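Local structure of quinone reductase (Klebsiella pneumoniae subsp. pneumoniae, 4GI5) at residues F118-P121 and M127-I130; A169-T174 and D193-I198. The protein probably works as a flavin-dependent NAD(P)H:quinone oxidoreductase, a dimer that binds FAD. All blocks are in the same frame, centred on the assembly; numbering follows the deposited sequence.

Interaction 1: residues F118-P121 and M127-I130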
# COMPACT_ATOMS: atom_id res chain seq x y z
N PHE B 118 -11.43 5.68 -7.53
CA PHE B 118 -10.93 5.58 -6.15
C PHE B 118 -10.34 6.93 -5.79
O PHE B 118 -9.35 7.38 -6.40
CB PHE B 118 -9.83 4.50 -6.01
CG PHE B 118 -10.32 3.12 -6.34
CD1 PHE B 118 -10.51 2.69 -7.64
CD2 PHE B 118 -10.62 2.26 -5.31
CE1 PHE B 118 -10.96 1.38 -7.90
CE2 PHE B 118 -11.01 0.96 -5.58
CZ PHE B 118 -11.22 0.57 -6.81
N GLN B 119 -10.87 7.57 -4.74
CA GLN B 119 -10.44 8.86 -4.35
C GLN B 119 -9.93 8.84 -2.90
O GLN B 119 -10.63 8.37 -2.01
CB GLN B 119 -11.56 9.90 -4.40
CG GLN B 119 -11.12 11.25 -4.08
CD GLN B 119 -12.22 12.23 -3.86
OE1 GLN B 119 -13.31 12.07 -4.39
NE2 GLN B 119 -11.90 13.26 -3.09
N PHE B 120 -8.68 9.30 -2.74
CA PHE B 120 -8.00 9.26 -1.45
C PHE B 120 -6.84 10.22 -1.35
O PHE B 120 -6.20 10.52 -2.34
CB PHE B 120 -7.54 7.84 -1.12
CG PHE B 120 -6.61 7.23 -2.14
CD1 PHE B 120 -7.14 6.57 -3.22
CD2 PHE B 120 -5.22 7.27 -1.98
CE1 PHE B 120 -6.32 6.03 -4.18
CE2 PHE B 120 -4.39 6.64 -2.88
CZ PHE B 120 -4.94 6.07 -4.03
N PRO B 121 -6.55 10.73 -0.13
CA PRO B 121 -5.25 11.37 0.11
C PRO B 121 -4.17 10.29 0.11
O PRO B 121 -4.40 9.18 0.63
CB PRO B 121 -5.42 11.96 1.52
CG PRO B 121 -6.39 10.99 2.16
CD PRO B 121 -7.32 10.51 1.11
N MSE B 127 -2.65 3.87 -0.24
CA MSE B 127 -4.01 4.17 0.20
C MSE B 127 -4.06 4.29 1.69
O MSE B 127 -3.46 3.51 2.41
CB MSE B 127 -4.87 2.97 -0.25
CG MSE B 127 -5.13 2.92 -1.74
SE MSE B 127 -5.92 1.05 -1.99
CE MSE B 127 -6.61 1.42 -3.79
N PRO B 128 -4.97 5.12 2.19
CA PRO B 128 -5.37 5.03 3.64
C PRO B 128 -5.78 3.57 3.97
O PRO B 128 -6.37 2.88 3.13
CB PRO B 128 -6.57 5.98 3.75
CG PRO B 128 -6.28 6.99 2.65
CD PRO B 128 -5.78 6.18 1.50
N ALA B 129 -5.46 3.13 5.17
CA ALA B 129 -5.84 1.80 5.60
C ALA B 129 -7.27 1.38 5.33
O ALA B 129 -7.54 0.23 4.99
CB ALA B 129 -5.48 1.58 7.05
N ILE B 130 -8.23 2.27 5.55
CA ILE B 130 -9.61 1.87 5.42
C ILE B 130 -9.94 1.47 3.95
O ILE B 130 -10.72 0.54 3.72
CB ILE B 130 -10.59 2.98 5.93
CG1 ILE B 130 -11.98 2.41 6.14
CG2 ILE B 130 -10.64 4.15 5.04
CD1 ILE B 130 -12.88 3.41 6.92

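Interaction 2: residues A169-T174 and D193-I198. With FAD (flavin-adenine dinucleotide), chain H.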
# COMPACT_ATOMS: atom_id res chain seq x y z
N ALA B 169 -11.28 2.20 -14.70
CA ALA B 169 -10.96 2.66 -13.29
C ALA B 169 -9.96 3.78 -13.37
O ALA B 169 -9.11 3.92 -14.29
CB ALA B 169 -10.42 1.45 -12.50
N MSE B 170 -9.98 4.67 -12.39
CA MSE B 170 -9.05 5.81 -12.33
C MSE B 170 -8.85 6.14 -10.82
O MSE B 170 -9.80 5.99 -10.03
CB MSE B 170 -9.75 7.04 -12.91
CG MSE B 170 -8.80 8.16 -12.94
SE MSE B 170 -9.73 9.75 -13.83
CE MSE B 170 -10.98 10.39 -12.47
N LEU B 171 -7.68 6.58 -10.46
CA LEU B 171 -7.44 7.11 -9.14
C LEU B 171 -7.52 8.65 -9.17
O LEU B 171 -7.03 9.29 -10.10
CB LEU B 171 -6.01 6.76 -8.77
CG LEU B 171 -5.55 5.26 -8.76
CD1 LEU B 171 -4.15 5.06 -8.25
CD2 LEU B 171 -6.51 4.43 -7.97
N ILE B 172 -7.98 9.22 -8.06
CA ILE B 172 -7.86 10.62 -7.79
C ILE B 172 -7.17 10.76 -6.47
O ILE B 172 -7.65 10.33 -5.47
CB ILE B 172 -9.24 11.31 -7.71
CG1 ILE B 172 -10.02 11.19 -9.00
CG2 ILE B 172 -9.03 12.77 -7.35
CD1 ILE B 172 -11.48 11.68 -8.83
N VAL B 173 -5.96 11.24 -6.48
CA VAL B 173 -5.06 11.28 -5.34
C VAL B 173 -4.59 12.69 -5.05
O VAL B 173 -4.14 13.43 -5.90
CB VAL B 173 -3.80 10.45 -5.66
CG1 VAL B 173 -2.84 10.42 -4.46
CG2 VAL B 173 -4.26 9.06 -6.09
N THR B 174 -4.62 13.06 -3.78
CA THR B 174 -4.03 14.29 -3.32
C THR B 174 -2.79 14.01 -2.49
O THR B 174 -2.84 13.13 -1.63
CB THR B 174 -5.02 15.12 -2.41
OG1 THR B 174 -5.55 14.27 -1.39
CG2 THR B 174 -6.26 15.67 -3.20
N ASP B 193 5.46 4.88 -10.58
CA ASP B 193 6.03 3.68 -10.03
C ASP B 193 5.49 3.47 -8.62
O ASP B 193 5.23 2.31 -8.23
CB ASP B 193 7.56 3.85 -10.01
CG ASP B 193 8.22 3.83 -11.40
OD1 ASP B 193 7.65 3.34 -12.33
OD2 ASP B 193 9.39 4.24 -11.42
N ILE B 194 5.39 4.51 -7.77
CA ILE B 194 4.78 4.36 -6.47
C ILE B 194 3.31 3.87 -6.53
O ILE B 194 2.91 3.05 -5.74
CB ILE B 194 4.73 5.77 -5.75
CG1 ILE B 194 6.14 6.20 -5.51
CG2 ILE B 194 3.80 5.77 -4.48
CD1 ILE B 194 6.98 5.32 -4.65
N LEU B 195 2.58 4.29 -7.55
CA LEU B 195 1.22 3.85 -7.75
C LEU B 195 1.07 2.44 -8.46
O LEU B 195 -0.05 1.99 -8.62
CB LEU B 195 0.42 4.83 -8.57
CG LEU B 195 0.24 6.20 -7.82
CD1 LEU B 195 -0.45 7.19 -8.76
CD2 LEU B 195 -0.48 6.05 -6.48
N PHE B 196 2.17 1.87 -8.98
CA PHE B 196 2.08 0.63 -9.70
C PHE B 196 1.42 -0.52 -8.93
O PHE B 196 0.59 -1.27 -9.52
CB PHE B 196 3.47 0.22 -10.18
CG PHE B 196 3.55 -1.02 -11.02
CD1 PHE B 196 3.58 -2.28 -10.45
CD2 PHE B 196 3.59 -0.94 -12.42
CE1 PHE B 196 3.72 -3.43 -11.22
CE2 PHE B 196 3.72 -2.12 -13.18
CZ PHE B 196 3.79 -3.33 -12.57
N PRO B 197 1.71 -0.72 -7.64
CA PRO B 197 1.00 -1.83 -6.94
C PRO B 197 -0.51 -1.65 -6.97
O PRO B 197 -1.22 -2.60 -7.01
CB PRO B 197 1.50 -1.76 -5.49
CG PRO B 197 2.82 -1.05 -5.60
CD PRO B 197 2.77 -0.13 -6.80
N ILE B 198 -0.97 -0.40 -6.95
CA ILE B 198 -2.40 -0.13 -7.07
C ILE B 198 -2.88 -0.27 -8.54
O ILE B 198 -3.80 -0.99 -8.83
CB ILE B 198 -2.78 1.25 -6.51
CG1 ILE B 198 -2.38 1.37 -5.02
CG2 ILE B 198 -4.25 1.49 -6.75
CD1 ILE B 198 -2.34 2.81 -4.46
PA FAD H . -7.21 19.02 4.22
O1A FAD H . -8.63 18.78 4.53
O2A FAD H . -6.13 19.04 5.20
O5B FAD H . -7.06 20.45 3.43
C5B FAD H . -5.88 20.91 2.74
C4B FAD H . -6.05 22.36 2.43
O4B FAD H . -7.01 22.48 1.40
C3B FAD H . -6.43 23.19 3.63
O3B FAD H . -5.56 24.31 3.60
C2B FAD H . -7.83 23.57 3.23
O2B FAD H . -8.30 24.80 3.86
C1B FAD H . -7.87 23.65 1.74
N9A FAD H . -9.26 23.49 1.24
C8A FAD H . -10.33 22.62 1.66
N7A FAD H . -11.43 22.82 0.97
C5A FAD H . -11.07 23.89 0.21
C6A FAD H . -11.77 24.77 -0.72
N6A FAD H . -12.99 24.39 -0.94
N1A FAD H . -11.14 25.81 -1.37
C2A FAD H . -9.85 26.05 -1.12
N3A FAD H . -9.14 25.27 -0.21
C4A FAD H . -9.74 24.28 0.34
N1 FAD H . 1.84 13.38 1.34
C2 FAD H . 2.65 12.84 0.41
O2 FAD H . 3.03 13.51 -0.64
N3 FAD H . 3.12 11.54 0.53
C4 FAD H . 2.89 10.81 1.64
O4 FAD H . 3.24 9.62 1.70
C4X FAD H . 2.05 11.39 2.65
N5 FAD H . 1.73 10.66 3.76
C5X FAD H . 0.81 11.18 4.70
C6 FAD H . 0.41 10.46 5.72
C7 FAD H . -0.57 10.90 6.60
C7M FAD H . -1.02 10.06 7.74
C8 FAD H . -1.09 12.21 6.44
C8M FAD H . -2.11 12.73 7.43
C9 FAD H . -0.69 12.99 5.41
C9A FAD H . 0.27 12.48 4.48
N10 FAD H . 0.61 13.18 3.34
C10 FAD H . 1.48 12.66 2.40
C1' FAD H . 0.02 14.49 3.03
C2' FAD H . -1.37 14.19 2.47
O2' FAD H . -1.41 13.55 1.19
C3' FAD H . -2.22 15.50 2.37
O3' FAD H . -2.35 15.92 3.75
C4' FAD H . -3.63 15.30 1.80
O4' FAD H . -3.53 15.04 0.43
C5' FAD H . -4.45 16.61 1.92
O5' FAD H . -5.76 16.34 1.56
P FAD H . -6.91 16.51 2.72
O1P FAD H . -8.21 16.25 2.07
O2P FAD H . -6.62 15.77 3.95
O3P FAD H . -6.70 18.10 2.96

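Interaction 1: residues F118-P121 and M127-I130
Phe120 meets Met127 and Pro128 along its whole length, a worked example of how the end of a parallel strand is covered by the turn that follows it. At the root, Phe120 CB lies 3.6 Å from Pro128 CD, and CG stays near the same methylene. Farther out the ring changes partner: on one side Phe120 CD2 still borders the proline, while CE1, CE2 and CZ lie beneath CG of Met127, a selenomethionine. Met127 CG sits over one face of the ring, 4.0 Å from its centroid and 15° off the normal, a CH-pi contact. The ring is brought there by a Phe120 chi1 of 58°, which sets the phenylalanine CG between its backbone N and carbonyl carbon. Beyond Met127 CG the selenomethionine chain is extended and carries its CE toward Phe118 CD2, a loose 4.4 Å contact. Pro128, the N-cap residue of helix 129-138, also brings its CD to 3.4 Å from Pro121 O. Strand 168-174 lies beside strand 115-121 in the sheet; helix 196-204 packs on Met127 through Ile198 and Met202, and Lys132 of the second subunit hydrogen-bonds Met127 O.

Interaction 2: residues A169-T174 and D193-I198
Leu171 overlaps Ile198 with both branches of its isobutyl group: CD1 and CD2 each lie 3.9 Å from Ile198 CG2, so a single methyl is set against the fork of the leucine. This is the strand-to-helix layer of a flavodoxin-like fold, in which a parallel sheet is covered by helices, and it is a worked example of a strand side chain meeting the helix layer. Nearest CA atoms, those of Leu171 and Ile198, are about 9.1 Å apart, and the space is bridged by side chains without a hydrogen bond. With Ile198 chi1 at -59°, CG1 lies beside the backbone N and CG2 anti to it, and CG2 is the branch that reaches the leucine. A second partner comes from three residues earlier, at the junction of helices 191-194 and 196-204: Leu195 CD2 approaches Leu171 CD1 at 4.2 Å, the two leucines sliding past each other in opposite directions. All three side chains are buried. Phe118 of the neighbouring strand 115-121 and Leu203 of helix 196-204 add further apolar contacts around Leu171, and Gln199 also touches it.

Alternation along the strand divides the labour. Leu171 and Val173 point toward the segment 193-198, whereas Met170 and Ile172 touch helix 224-239. At the strand's C-terminal end, Thr174 turns from the core to the cofactor, as expected of a parallel sheet whose strand ends carry the flavin site. Its hydroxyl is also hydrogen-bonded to Asn38 ND2, a link that should limit its rotation. The ribityl hydroxyl O4' of FAD is gripped twice by one residue: weakly with Thr174 O as acceptor at 2.9 Å, and through Thr174 OG1, which lies 2.8 Å from FAD O4'.

Overall arrangement
Interactions 1 and 2 share one five-stranded parallel sheet, since strands 115-121 and 168-174 are neighbours in it, and their centres are about 10 Å apart. They follow in series along the chain: the first closes within a short strand-to-helix turn before the second opens. Backbone pairing joins them directly, with Phe118 O 2.8 Å from Ile172 N, probably a hydrogen bond. The side chains of Phe120 and Val173 also meet. The lead-in to helix 129-138 packs on strand 115-121, and residues around the start of helix 196-204 pack on strand 168-174. At the strand ends, Pro121 and Thr174 lie together in the FAD pocket, and both contacts reach the second subunit, placing core, cofactor site and dimer interface close together.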